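Local structure of N-acetylglucosamine-6-phosphate deacetylase (Thermotoga maritima, 1O12) at residues A[14-19]-A[48-53]; A[20-25]-A[342-347]; A[37-42]-A[347-352]; A[87-92]-A[365-370]. The protein probably removes the acetyl group from N-acetylglucosamine 6-phosphate, as a metal-dependent hydrolase of the amidohydrolase superfamily. One frame throughout, in Å; residues are numbered along the deposited sequence.

Contact 1. Residues A[14-19]-A[48-53]; sequences IVEKVL and IPRGVL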
loop_
_atom_site.group_PDB
_atom_site.type_symbol
_atom_site.label_atom_id
_atom_site.label_comp_id
_atom_site.label_asym_id
_atom_site.label_seq_id
_atom_site.Cartn_x
_atom_site.Cartn_y
_atom_site.Cartn_z
ATOM N N ILE A 14 -15.090 34.696 -22.962
ATOM C CA ILE A 14 -13.708 34.359 -23.262
ATOM C C ILE A 14 -12.737 34.591 -22.093
ATOM O O ILE A 14 -12.732 35.659 -21.478
ATOM C CB ILE A 14 -13.245 35.121 -24.521
ATOM C CG1 ILE A 14 -11.797 34.786 -24.846
ATOM C CG2 ILE A 14 -13.378 36.599 -24.311
ATOM C CD1 ILE A 14 -11.494 34.957 -26.338
ATOM N N VAL A 15 -11.941 33.577 -21.753
ATOM C CA VAL A 15 -10.964 33.720 -20.665
ATOM C C VAL A 15 -9.618 33.619 -21.354
ATOM O O VAL A 15 -9.313 32.592 -21.948
ATOM C CB VAL A 15 -11.089 32.586 -19.629
ATOM C CG1 VAL A 15 -10.136 32.824 -18.479
ATOM C CG2 VAL A 15 -12.513 32.494 -19.131
ATOM N N GLU A 16 -8.821 34.681 -21.285
ATOM C CA GLU A 16 -7.521 34.700 -21.960
ATOM C C GLU A 16 -6.283 34.710 -21.081
ATOM O O GLU A 16 -6.346 35.016 -19.895
ATOM C CB GLU A 16 -7.419 35.895 -22.932
ATOM C CG GLU A 16 -7.610 37.284 -22.287
ATOM C CD GLU A 16 -7.339 38.458 -23.264
ATOM O OE1 GLU A 16 -7.706 38.325 -24.467
ATOM O OE2 GLU A 16 -6.766 39.505 -22.820
ATOM N N LYS A 17 -5.160 34.364 -21.707
ATOM C CA LYS A 17 -3.862 34.346 -21.073
ATOM C C LYS A 17 -3.897 33.611 -19.740
ATOM O O LYS A 17 -3.576 34.183 -18.687
ATOM C CB LYS A 17 -3.372 35.786 -20.849
ATOM C CG LYS A 17 -3.337 36.673 -22.094
ATOM C CD LYS A 17 -2.875 38.097 -21.747
ATOM C CE LYS A 17 -3.797 38.798 -20.725
ATOM N NZ LYS A 17 -3.795 38.195 -19.350
ATOM N N VAL A 18 -4.288 32.344 -19.773
ATOM C CA VAL A 18 -4.348 31.591 -18.532
ATOM C C VAL A 18 -3.611 30.281 -18.599
ATOM O O VAL A 18 -3.290 29.780 -19.677
ATOM C CB VAL A 18 -5.831 31.293 -18.092
ATOM C CG1 VAL A 18 -6.437 32.526 -17.518
ATOM C CG2 VAL A 18 -6.670 30.761 -19.266
ATOM N N LEU A 19 -3.330 29.736 -17.430
ATOM C CA LEU A 19 -2.698 28.441 -17.358
ATOM C C LEU A 19 -3.877 27.471 -17.430
ATOM O O LEU A 19 -4.507 27.194 -16.423
ATOM C CB LEU A 19 -1.987 28.266 -16.026
ATOM C CG LEU A 19 -0.852 27.249 -16.073
ATOM C CD1 LEU A 19 -0.379 26.971 -14.623
ATOM C CD2 LEU A 19 -1.292 25.980 -16.746
ATOM N N ILE A 48 2.511 34.845 -21.150
ATOM C CA ILE A 48 2.659 34.787 -19.684
ATOM C C ILE A 48 1.285 34.761 -19.016
ATOM O O ILE A 48 0.508 35.709 -19.131
ATOM C CB ILE A 48 3.487 36.003 -19.127
ATOM C CG1 ILE A 48 3.160 37.285 -19.911
ATOM C CG2 ILE A 48 4.980 35.697 -19.193
ATOM C CD1 ILE A 48 4.076 38.477 -19.593
ATOM N N PRO A 49 0.978 33.667 -18.303
ATOM C CA PRO A 49 -0.273 33.394 -17.582
ATOM C C PRO A 49 -0.758 34.389 -16.539
ATOM O O PRO A 49 0.019 34.932 -15.762
ATOM C CB PRO A 49 -0.031 32.023 -16.978
ATOM C CG PRO A 49 0.916 31.397 -17.933
ATOM C CD PRO A 49 1.878 32.507 -18.232
ATOM N N ARG A 50 -2.077 34.575 -16.534
ATOM C CA ARG A 50 -2.816 35.486 -15.655
ATOM C C ARG A 50 -3.213 34.775 -14.351
ATOM O O ARG A 50 -3.243 35.372 -13.273
ATOM C CB ARG A 50 -4.088 35.965 -16.407
ATOM C CG ARG A 50 -4.952 37.048 -15.712
ATOM C CD ARG A 50 -6.493 36.732 -15.673
ATOM N NE ARG A 50 -7.156 36.630 -16.985
ATOM C CZ ARG A 50 -8.425 36.981 -17.216
ATOM N NH1 ARG A 50 -9.180 37.465 -16.225
ATOM N NH2 ARG A 50 -8.947 36.850 -18.435
ATOM N N GLY A 51 -3.535 33.498 -14.471
ATOM C CA GLY A 51 -3.936 32.701 -13.331
ATOM C C GLY A 51 -4.120 31.273 -13.824
ATOM O O GLY A 51 -3.670 30.912 -14.930
ATOM N N VAL A 52 -4.767 30.446 -13.014
ATOM C CA VAL A 52 -4.991 29.061 -13.408
ATOM C C VAL A 52 -6.462 28.867 -13.693
ATOM O O VAL A 52 -7.306 29.443 -13.018
ATOM C CB VAL A 52 -4.557 28.066 -12.281
ATOM C CG1 VAL A 52 -4.677 26.631 -12.774
ATOM C CG2 VAL A 52 -3.141 28.364 -11.837
ATOM N N LEU A 53 -6.765 28.075 -14.709
ATOM C CA LEU A 53 -8.156 27.779 -15.063
ATOM C C LEU A 53 -8.275 26.262 -15.023
ATOM O O LEU A 53 -7.510 25.557 -15.695
ATOM C CB LEU A 53 -8.490 28.260 -16.466
ATOM C CG LEU A 53 -9.992 28.255 -16.775
ATOM C CD1 LEU A 53 -10.627 29.437 -16.077
ATOM C CD2 LEU A 53 -10.265 28.350 -18.292
#

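Contact 2. Residues A[20-25]-A[342-347]; sequences IVDPID and RGRIAE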
loop_
_atom_site.group_PDB
_atom_site.type_symbol
_atom_site.label_atom_id
_atom_site.label_comp_id
_atom_site.label_asym_id
_atom_site.label_seq_id
_atom_site.Cartn_x
_atom_site.Cartn_y
_atom_site.Cartn_z
ATOM N N ILE A 20 -4.183 26.988 -18.631
ATOM C CA ILE A 20 -5.283 26.048 -18.852
ATOM C C ILE A 20 -4.913 24.654 -18.327
ATOM O O ILE A 20 -3.838 24.132 -18.630
ATOM C CB ILE A 20 -5.590 25.914 -20.343
ATOM C CG1 ILE A 20 -5.905 27.291 -20.918
ATOM C CG2 ILE A 20 -6.743 24.907 -20.565
ATOM C CD1 ILE A 20 -5.777 27.333 -22.466
ATOM N N VAL A 21 -5.811 24.040 -17.575
ATOM C CA VAL A 21 -5.510 22.737 -17.044
ATOM C C VAL A 21 -6.579 21.730 -17.361
ATOM O O VAL A 21 -7.686 21.824 -16.850
ATOM C CB VAL A 21 -5.351 22.784 -15.519
ATOM C CG1 VAL A 21 -4.884 21.465 -15.017
ATOM C CG2 VAL A 21 -4.401 23.909 -15.115
ATOM N N ASP A 22 -6.237 20.774 -18.217
ATOM C CA ASP A 22 -7.130 19.693 -18.598
ATOM C C ASP A 22 -6.501 18.372 -18.086
ATOM O O ASP A 22 -5.296 18.143 -18.221
ATOM C CB ASP A 22 -7.305 19.652 -20.129
ATOM C CG ASP A 22 -8.333 18.621 -20.577
ATOM O OD1 ASP A 22 -9.535 18.843 -20.361
ATOM O OD2 ASP A 22 -7.938 17.577 -21.131
ATOM N N PRO A 23 -7.313 17.491 -17.500
ATOM C CA PRO A 23 -6.885 16.200 -16.958
ATOM C C PRO A 23 -6.246 15.316 -18.007
ATOM O O PRO A 23 -5.455 14.441 -17.683
ATOM C CB PRO A 23 -8.179 15.555 -16.495
ATOM C CG PRO A 23 -9.151 16.694 -16.395
ATOM C CD PRO A 23 -8.776 17.590 -17.516
ATOM N N ILE A 24 -6.610 15.524 -19.264
ATOM C CA ILE A 24 -6.094 14.670 -20.322
ATOM C C ILE A 24 -5.073 15.310 -21.243
ATOM O O ILE A 24 -4.068 14.705 -21.580
ATOM C CB ILE A 24 -7.269 14.108 -21.160
ATOM C CG1 ILE A 24 -8.079 13.127 -20.307
ATOM C CG2 ILE A 24 -6.751 13.385 -22.395
ATOM C CD1 ILE A 24 -9.329 12.645 -20.999
ATOM N N ASP A 25 -5.332 16.541 -21.642
ATOM C CA ASP A 25 -4.438 17.232 -22.529
ATOM C C ASP A 25 -3.300 17.930 -21.799
ATOM O O ASP A 25 -2.427 18.510 -22.431
ATOM C CB ASP A 25 -5.238 18.229 -23.395
ATOM C CG ASP A 25 -6.258 17.533 -24.287
ATOM O OD1 ASP A 25 -5.937 16.431 -24.810
ATOM O OD2 ASP A 25 -7.372 18.077 -24.473
ATOM N N ARG A 342 -18.241 17.078 -18.560
ATOM C CA ARG A 342 -17.843 17.872 -17.403
ATOM C C ARG A 342 -16.427 17.401 -17.054
ATOM O O ARG A 342 -15.962 16.418 -17.610
ATOM C CB ARG A 342 -18.790 17.578 -16.243
ATOM C CG ARG A 342 -19.449 18.766 -15.604
ATOM C CD ARG A 342 -20.459 19.410 -16.515
ATOM N NE ARG A 342 -21.617 18.558 -16.793
ATOM C CZ ARG A 342 -22.498 18.156 -15.883
ATOM N NH1 ARG A 342 -22.355 18.525 -14.614
ATOM N NH2 ARG A 342 -23.533 17.401 -16.244
ATOM N N GLY A 343 -15.750 18.109 -16.156
ATOM C CA GLY A 343 -14.409 17.721 -15.731
ATOM C C GLY A 343 -13.340 17.894 -16.793
ATOM O O GLY A 343 -12.277 17.286 -16.736
ATOM N N ARG A 344 -13.620 18.748 -17.763
ATOM C CA ARG A 344 -12.692 18.978 -18.847
ATOM C C ARG A 344 -12.728 20.428 -19.300
ATOM O O ARG A 344 -13.679 21.165 -19.020
ATOM C CB ARG A 344 -13.073 18.100 -20.050
ATOM C CG ARG A 344 -13.028 16.582 -19.813
ATOM C CD ARG A 344 -11.595 16.108 -19.696
ATOM N NE ARG A 344 -10.771 16.403 -20.875
ATOM C CZ ARG A 344 -10.911 15.836 -22.080
ATOM N NH1 ARG A 344 -11.864 14.926 -22.298
ATOM N NH2 ARG A 344 -10.063 16.157 -23.068
ATOM N N ILE A 345 -11.655 20.818 -19.975
ATOM C CA ILE A 345 -11.534 22.122 -20.594
ATOM C C ILE A 345 -11.096 21.723 -21.983
ATOM O O ILE A 345 -9.918 21.804 -22.322
ATOM C CB ILE A 345 -10.441 23.035 -20.014
ATOM C CG1 ILE A 345 -10.749 23.397 -18.556
ATOM C CG2 ILE A 345 -10.392 24.331 -20.860
ATOM C CD1 ILE A 345 -9.805 24.472 -17.976
ATOM N N ALA A 346 -12.063 21.258 -22.759
ATOM C CA ALA A 346 -11.848 20.820 -24.129
ATOM C C ALA A 346 -13.068 21.209 -24.981
ATOM O O ALA A 346 -14.197 21.272 -24.503
ATOM C CB ALA A 346 -11.640 19.289 -24.158
ATOM N N GLU A 347 -12.836 21.457 -26.254
ATOM C CA GLU A 347 -13.918 21.815 -27.146
ATOM C C GLU A 347 -15.047 20.788 -27.164
ATOM O O GLU A 347 -14.813 19.588 -27.292
ATOM C CB GLU A 347 -13.359 22.035 -28.542
ATOM C CG GLU A 347 -12.710 23.392 -28.647
ATOM C CD GLU A 347 -11.825 23.552 -29.860
ATOM O OE1 GLU A 347 -12.163 22.941 -30.907
ATOM O OE2 GLU A 347 -10.810 24.300 -29.756
HETATM O O HOH W 1 -8.250 20.800 -24.300
#

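Contact 3. Residues A[37-42]-A[347-352]; sequences GKIVKV and EGTRAD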
loop_
_atom_site.group_PDB
_atom_site.type_symbol
_atom_site.label_atom_id
_atom_site.label_comp_id
_atom_site.label_asym_id
_atom_site.label_seq_id
_atom_site.Cartn_x
_atom_site.Cartn_y
_atom_site.Cartn_z
ATOM N N GLY A 37 -22.757 28.470 -22.241
ATOM C CA GLY A 37 -22.443 27.312 -21.414
ATOM C C GLY A 37 -21.647 26.173 -22.010
ATOM O O GLY A 37 -21.501 25.121 -21.390
ATOM N N LYS A 38 -21.110 26.377 -23.200
ATOM C CA LYS A 38 -20.350 25.332 -23.845
ATOM C C LYS A 38 -18.995 25.863 -24.285
ATOM O O LYS A 38 -18.890 26.934 -24.862
ATOM C CB LYS A 38 -21.153 24.827 -25.040
ATOM C CG LYS A 38 -20.570 23.658 -25.800
ATOM C CD LYS A 38 -21.543 23.260 -26.926
ATOM C CE LYS A 38 -20.863 22.428 -28.017
ATOM N NZ LYS A 38 -19.677 23.133 -28.640
ATOM N N ILE A 39 -17.945 25.121 -23.976
ATOM C CA ILE A 39 -16.600 25.503 -24.385
ATOM C C ILE A 39 -16.514 25.183 -25.876
ATOM O O ILE A 39 -16.664 24.027 -26.277
ATOM C CB ILE A 39 -15.557 24.679 -23.622
ATOM C CG1 ILE A 39 -15.641 25.016 -22.135
ATOM C CG2 ILE A 39 -14.182 24.933 -24.175
ATOM C CD1 ILE A 39 -14.933 24.011 -21.252
ATOM N N VAL A 40 -16.299 26.208 -26.695
ATOM C CA VAL A 40 -16.212 26.014 -28.137
ATOM C C VAL A 40 -14.811 26.176 -28.689
ATOM O O VAL A 40 -14.563 25.870 -29.847
ATOM C CB VAL A 40 -17.125 26.998 -28.918
ATOM C CG1 VAL A 40 -18.567 26.585 -28.786
ATOM C CG2 VAL A 40 -16.916 28.442 -28.399
ATOM N N LYS A 41 -13.882 26.663 -27.886
ATOM C CA LYS A 41 -12.531 26.824 -28.403
ATOM C C LYS A 41 -11.485 26.883 -27.297
ATOM O O LYS A 41 -11.601 27.657 -26.338
ATOM C CB LYS A 41 -12.446 28.092 -29.274
ATOM C CG LYS A 41 -11.384 28.041 -30.358
ATOM C CD LYS A 41 -10.483 29.278 -30.348
ATOM C CE LYS A 41 -11.274 30.563 -30.585
ATOM N NZ LYS A 41 -10.482 31.813 -30.305
ATOM N N VAL A 42 -10.471 26.041 -27.433
ATOM C CA VAL A 42 -9.371 25.999 -26.480
ATOM C C VAL A 42 -8.118 26.270 -27.309
ATOM O O VAL A 42 -7.662 25.389 -28.050
ATOM C CB VAL A 42 -9.261 24.609 -25.821
ATOM C CG1 VAL A 42 -8.195 24.618 -24.764
ATOM C CG2 VAL A 42 -10.573 24.224 -25.213
ATOM N N GLU A 347 -12.836 21.457 -26.254
ATOM C CA GLU A 347 -13.918 21.815 -27.146
ATOM C C GLU A 347 -15.047 20.788 -27.164
ATOM O O GLU A 347 -14.813 19.588 -27.292
ATOM C CB GLU A 347 -13.359 22.035 -28.542
ATOM C CG GLU A 347 -12.710 23.392 -28.647
ATOM C CD GLU A 347 -11.825 23.552 -29.860
ATOM O OE1 GLU A 347 -12.163 22.941 -30.907
ATOM O OE2 GLU A 347 -10.810 24.300 -29.756
ATOM N N GLY A 348 -16.271 21.279 -26.995
ATOM C CA GLY A 348 -17.438 20.421 -27.011
ATOM C C GLY A 348 -18.040 20.110 -25.659
ATOM O O GLY A 348 -19.139 19.561 -25.576
ATOM N N THR A 349 -17.343 20.467 -24.589
ATOM C CA THR A 349 -17.843 20.166 -23.253
ATOM C C THR A 349 -18.493 21.358 -22.523
ATOM O O THR A 349 -18.417 22.506 -22.973
ATOM C CB THR A 349 -16.707 19.600 -22.397
ATOM O OG1 THR A 349 -15.743 20.631 -22.149
ATOM C CG2 THR A 349 -16.017 18.446 -23.127
ATOM N N ARG A 350 -19.132 21.071 -21.391
ATOM C CA ARG A 350 -19.787 22.098 -20.598
ATOM C C ARG A 350 -18.813 23.072 -19.934
ATOM O O ARG A 350 -17.782 22.675 -19.377
ATOM C CB ARG A 350 -20.661 21.456 -19.513
ATOM C CG ARG A 350 -21.646 20.427 -20.045
ATOM C CD ARG A 350 -22.791 21.052 -20.823
ATOM N NE ARG A 350 -23.957 21.344 -19.981
ATOM C CZ ARG A 350 -24.717 20.433 -19.352
ATOM N NH1 ARG A 350 -24.457 19.122 -19.447
ATOM N NH2 ARG A 350 -25.758 20.844 -18.622
ATOM N N ALA A 351 -19.164 24.356 -19.971
ATOM C CA ALA A 351 -18.315 25.356 -19.359
ATOM C C ALA A 351 -18.471 25.497 -17.835
ATOM O O ALA A 351 -18.926 26.522 -17.348
ATOM C CB ALA A 351 -18.505 26.710 -20.038
ATOM N N ASP A 352 -18.124 24.451 -17.086
ATOM C CA ASP A 352 -18.140 24.555 -15.621
ATOM C C ASP A 352 -16.643 24.724 -15.333
ATOM O O ASP A 352 -15.838 23.797 -15.526
ATOM C CB ASP A 352 -18.706 23.287 -14.958
ATOM C CG ASP A 352 -20.238 23.154 -15.124
ATOM O OD1 ASP A 352 -20.885 24.137 -15.559
ATOM O OD2 ASP A 352 -20.796 22.070 -14.806
#

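Contact 4. Residues A[87-92]-A[365-370]; sequences VTTFLA and TIKEGE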
loop_
_atom_site.group_PDB
_atom_site.type_symbol
_atom_site.label_atom_id
_atom_site.label_comp_id
_atom_site.label_asym_id
_atom_site.label_seq_id
_atom_site.Cartn_x
_atom_site.Cartn_y
_atom_site.Cartn_z
ATOM N N VAL A 87 -16.658 24.883 -6.572
ATOM C CA VAL A 87 -17.461 23.676 -6.782
ATOM C C VAL A 87 -18.678 23.948 -7.663
ATOM O O VAL A 87 -19.541 24.749 -7.319
ATOM C CB VAL A 87 -17.979 23.098 -5.445
ATOM C CG1 VAL A 87 -18.880 21.899 -5.727
ATOM C CG2 VAL A 87 -16.787 22.680 -4.530
ATOM N N THR A 88 -18.747 23.270 -8.798
ATOM C CA THR A 88 -19.853 23.445 -9.716
ATOM C C THR A 88 -20.786 22.218 -9.843
ATOM O O THR A 88 -21.731 22.230 -10.627
ATOM C CB THR A 88 -19.328 23.835 -11.094
ATOM O OG1 THR A 88 -18.338 22.891 -11.509
ATOM C CG2 THR A 88 -18.724 25.217 -11.054
ATOM N N THR A 89 -20.494 21.152 -9.109
ATOM C CA THR A 89 -21.330 19.965 -9.098
ATOM C C THR A 89 -21.124 19.323 -7.737
ATOM O O THR A 89 -19.988 19.105 -7.306
ATOM C CB THR A 89 -20.957 18.902 -10.161
ATOM O OG1 THR A 89 -21.059 19.453 -11.474
ATOM C CG2 THR A 89 -21.921 17.717 -10.073
ATOM N N PHE A 90 -22.219 19.045 -7.046
ATOM C CA PHE A 90 -22.123 18.395 -5.755
ATOM C C PHE A 90 -23.309 17.469 -5.496
ATOM O O PHE A 90 -24.334 17.485 -6.199
ATOM C CB PHE A 90 -21.958 19.423 -4.637
ATOM C CG PHE A 90 -23.244 20.103 -4.199
ATOM C CD1 PHE A 90 -23.887 19.715 -3.009
ATOM C CD2 PHE A 90 -23.747 21.186 -4.899
ATOM C CE1 PHE A 90 -25.007 20.422 -2.529
ATOM C CE2 PHE A 90 -24.841 21.882 -4.435
ATOM C CZ PHE A 90 -25.477 21.502 -3.244
ATOM N N LEU A 91 -23.117 16.629 -4.492
ATOM C CA LEU A 91 -24.090 15.649 -4.064
ATOM C C LEU A 91 -24.309 15.888 -2.574
ATOM O O LEU A 91 -23.395 15.687 -1.754
ATOM C CB LEU A 91 -23.520 14.243 -4.310
ATOM C CG LEU A 91 -24.097 13.244 -5.316
ATOM C CD1 LEU A 91 -24.615 13.935 -6.559
ATOM C CD2 LEU A 91 -23.011 12.202 -5.635
ATOM N N ALA A 92 -25.512 16.356 -2.248
ATOM C CA ALA A 92 -25.934 16.600 -0.871
ATOM C C ALA A 92 -25.990 15.200 -0.278
ATOM O O ALA A 92 -26.751 14.365 -0.714
ATOM C CB ALA A 92 -27.301 17.255 -0.861
ATOM N N THR A 365 -15.742 31.540 -10.353
ATOM C CA THR A 365 -16.364 30.271 -10.683
ATOM C C THR A 365 -17.391 30.502 -11.771
ATOM O O THR A 365 -18.103 31.498 -11.771
ATOM C CB THR A 365 -17.034 29.643 -9.422
ATOM O OG1 THR A 365 -16.049 29.505 -8.388
ATOM C CG2 THR A 365 -17.621 28.274 -9.725
ATOM N N ILE A 366 -17.448 29.575 -12.710
ATOM C CA ILE A 366 -18.369 29.641 -13.822
ATOM C C ILE A 366 -19.132 28.341 -13.881
ATOM O O ILE A 366 -18.530 27.282 -13.842
ATOM C CB ILE A 366 -17.590 29.845 -15.120
ATOM C CG1 ILE A 366 -16.824 31.183 -15.016
ATOM C CG2 ILE A 366 -18.532 29.759 -16.343
ATOM C CD1 ILE A 366 -15.730 31.371 -16.025
ATOM N N LYS A 367 -20.458 28.428 -13.964
ATOM C CA LYS A 367 -21.360 27.265 -14.034
ATOM C C LYS A 367 -22.147 27.510 -15.319
ATOM O O LYS A 367 -22.799 28.540 -15.439
ATOM C CB LYS A 367 -22.334 27.298 -12.845
ATOM C CG LYS A 367 -22.713 25.980 -12.236
ATOM C CD LYS A 367 -23.269 25.005 -13.229
ATOM C CE LYS A 367 -23.577 23.689 -12.544
ATOM N NZ LYS A 367 -23.283 22.482 -13.372
ATOM N N GLU A 368 -22.099 26.598 -16.283
ATOM C CA GLU A 368 -22.833 26.848 -17.517
ATOM C C GLU A 368 -22.551 28.261 -18.057
ATOM O O GLU A 368 -23.442 29.110 -18.044
ATOM C CB GLU A 368 -24.343 26.725 -17.273
ATOM C CG GLU A 368 -24.880 25.327 -17.398
ATOM C CD GLU A 368 -24.700 24.765 -18.803
ATOM O OE1 GLU A 368 -25.376 25.257 -19.732
ATOM O OE2 GLU A 368 -23.880 23.834 -18.981
ATOM N N GLY A 369 -21.319 28.517 -18.501
ATOM C CA GLY A 369 -20.960 29.817 -19.050
ATOM C C GLY A 369 -21.333 31.091 -18.303
ATOM O O GLY A 369 -21.066 32.189 -18.797
ATOM N N GLU A 370 -21.947 30.972 -17.133
ATOM C CA GLU A 370 -22.305 32.147 -16.344
ATOM C C GLU A 370 -21.422 32.228 -15.093
ATOM O O GLU A 370 -21.273 31.248 -14.355
ATOM C CB GLU A 370 -23.776 32.084 -15.900
ATOM C CG GLU A 370 -24.803 31.993 -17.039
ATOM C CD GLU A 370 -24.849 33.251 -17.914
ATOM O OE1 GLU A 370 -24.965 34.360 -17.339
ATOM O OE2 GLU A 370 -24.781 33.130 -19.168
#

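Contact 1. Residues A[14-19]-A[48-53]
Arg-50 lies along the corner at Lys-17, across from residues 15 to 17. Its backbone N gives a hydrogen bond to Lys-17 O (2.7 Å), which fixes the root of the side chain. Its CB lies close to the same Lys-17 O, and Lys-17 NZ comes to 3.7 Å of it. CG is near the same ammonium group, and the lysine crosses the arginine at about a right angle. CG stands opposite the arginine's own backbone N (chi1 -174°). Bends at chi2 and chi3 lead the chain back along 14-19. NE reaches Glu-16 O, at the edge of the guanidinium and in its plane, by a weak bond of 3.4 Å. At the tip, NH2 lies near the backbone O and N of Glu-16, with Glu-16 CG a little farther, and Val-15 CG1 comes over one face of the guanidinium.

Beyond the corner the chains pair as parallel strands. Leu-19 N donates to Gly-51 O (2.8 Å), and Leu-53 N to Leu-19 O (3.0 Å). Val-15 CG1 and Leu-53 CD1 meet tip to tip at 4.2 Å. At the corner Lys-17 and Val-18 both face Gly-30 of strand 26-35, a G1 beta bulge.

Backbone bonds carry most of the polar grip. Lys-17 NZ is 4.4 Å from Arg-50 NE, a like-charge approach. Glu-16 OE2, 5.6 Å from Arg-50 NH2 and not in contact, may partly offset it.

Contact 2. Residues A[20-25]-A[342-347]
Ile-24 lays its CD1 over the centre of one face of the Arg-344 guanidinium, 3.6 Å above the plane. Asp-22 meets the same group at its edge. The arginine takes hold side-on, through NE and NH2. Arg-344 NE is 2.8 Å from Asp-22 OD1, on the syn lone pair, and Arg-344 NH2 is 3.2 Å from Asp-22 OD2. The two flat groups are turned 51° apart, so the salt bridge is not coplanar. Bends at chi2 and chi3 fold the arginine back to reach this carboxylate.

OD1 also accepts from Ile-345 N (2.9 Å) on its anti lone pair. OD2 accepts from the N atoms of Ile-24 and Asp-25. This is an Asx turn within a wider Asx motif, where strand 18-22 ends. Asp-22 thus ties that turn to the loop running from helix 322-336 toward strand 353-356. Five clear bonds hold its carboxylate, which would probably favour the charged form.

Asp-25 OD2 adds a longer ionic contact to Arg-344 NH2 (3.6 Å). A water donates to Asp-25 OD2 and to Ile-345 O. On the apolar side Ile-20 CG2 touches Ile-345 CG2 at 3.7 Å, and Ile-345 continues onto Leu-53 and Pro-55 of strand 52-59.

Contact 3. Residues A[37-42]-A[347-352]
Glu-347 and Lys-41 run side by side and point the same way, while Val-42 slides past the glutamate in the opposite direction. The glutamate chain is extended beyond CG, and its carboxylate passes over the backbone at Lys-41. Its OE2 takes a hydrogen bond from Val-42 N (2.9 Å) on the anti lone pair, so one carboxylate oxygen holds a backbone N-H. Lys-41 turns its own amine elsewhere, to Glu-33. Val-42 CG2 rests against Glu-347 CG at 4.1 Å.

Ile-39 and Thr-349 form a second side-by-side pair. Ile-39 CD1 lies 3.6 Å from Thr-349 OG1, a hydroxyl that is bonded to Ala-346 O. CG1 of the isoleucine sits beside the backbone N (chi1 -64°) and meets Ala-351 CB at 3.9 Å. An alanine in place of Ile-39 is likely to open a gap between Thr-349 and Ala-351, with the buried methyl of Ala-351 losing an apolar neighbour.

Three backbone bonds hold the two chains together. Ile-39 N gives to Thr-349 O (2.8 Å), Gly-348 N to Ile-39 O (2.9 Å), and Ala-351 N to Gly-37 O (2.8 Å). Lys-38 and Arg-350 make a single beta bridge.

The loop after helix 322-336 is thereby laid along strand 38-44 just before it enters strand 353-356. Strand 26-35 pairs antiparallel with 38-44, with a classic bulge at Val-40 and Lys-41 facing Glu-33. It also backs the contact, with Val-32 on Ile-39 and Ile-34 on Ala-351.

Contact 4. Residues A[87-92]-A[365-370]
Thr-88 presses its methyl group against the start of 365-370, and this is the close-packed part of the contact. Its CG2 is 3.5 Å from Thr-365 CG2 and 3.5 Å from Ile-366 O. The two threonine side chains slide past each other in opposite directions. Thr-88 CG2 stands beside the backbone N and opposite the carbonyl carbon, which points the methyl at 365-370. The hydroxyl of Thr-365 is engaged elsewhere, by Tyr-83 O.

Lys-367 closes the other flank. Its chain bends at chi2, and CG approaches Thr-88 CB at 4.2 Å. CE lies 3.0 Å from Thr-88 O. NZ ends 3.2 Å from Thr-88 O, but its salt-bridge partner is Asp-352. Replacing Lys-367 by methionine would probably leave the buried carboxylate of Asp-352 without this cation and the carbonyl of Thr-88 without a charged neighbour.

The rest is looser. The axes of 87-92 and 365-367 come no closer than 7.4 Å and are inclined at 46°; the two are not paired here. Across this contact Thr-89 makes just a distant approach, OG1 4.2 Å from Lys-367 NZ; it packs elsewhere, on Arg-342 and Leu-122. Past Lys-367 the chain turns away through Glu-368 and Gly-369 to the exposed Glu-370. Backbone bonds between Lys-367 and Glu-370 close this tight two-residue hairpin, which joins strands 362-367 and 370-374.

Strand 87-93 pairs in parallel with 52-59 and 121-127, as expected of a TIM-barrel strand. Thr-88 lies at its N-terminal end. Packing of the barrel against a small beta domain from both chain ends is a familiar layout in the amidohydrolase superfamily.

In the fold
Contacts 2 and 3 are close neighbours, their centres about 9 Å apart, and share Glu-347. Together they fix the loop 342-352 against strands from the start of the chain. Contact 1 lies about 14 Å from contact 2, centre to centre, and joins it through strand 18-22, with Leu-53 O 3.0 Å from Val-21 N. Contact 4 is tied to contact 3 by a salt bridge from Arg-350 NE to Glu-368 OE2 (2.7 Å). It is one of the places where the small beta domain meets the barrel. All four lie away from the iron site of Glu-127, His-188 and His-209. Strand 87-93 of contact 4 is next to strand 121-127, which ends at Glu-127.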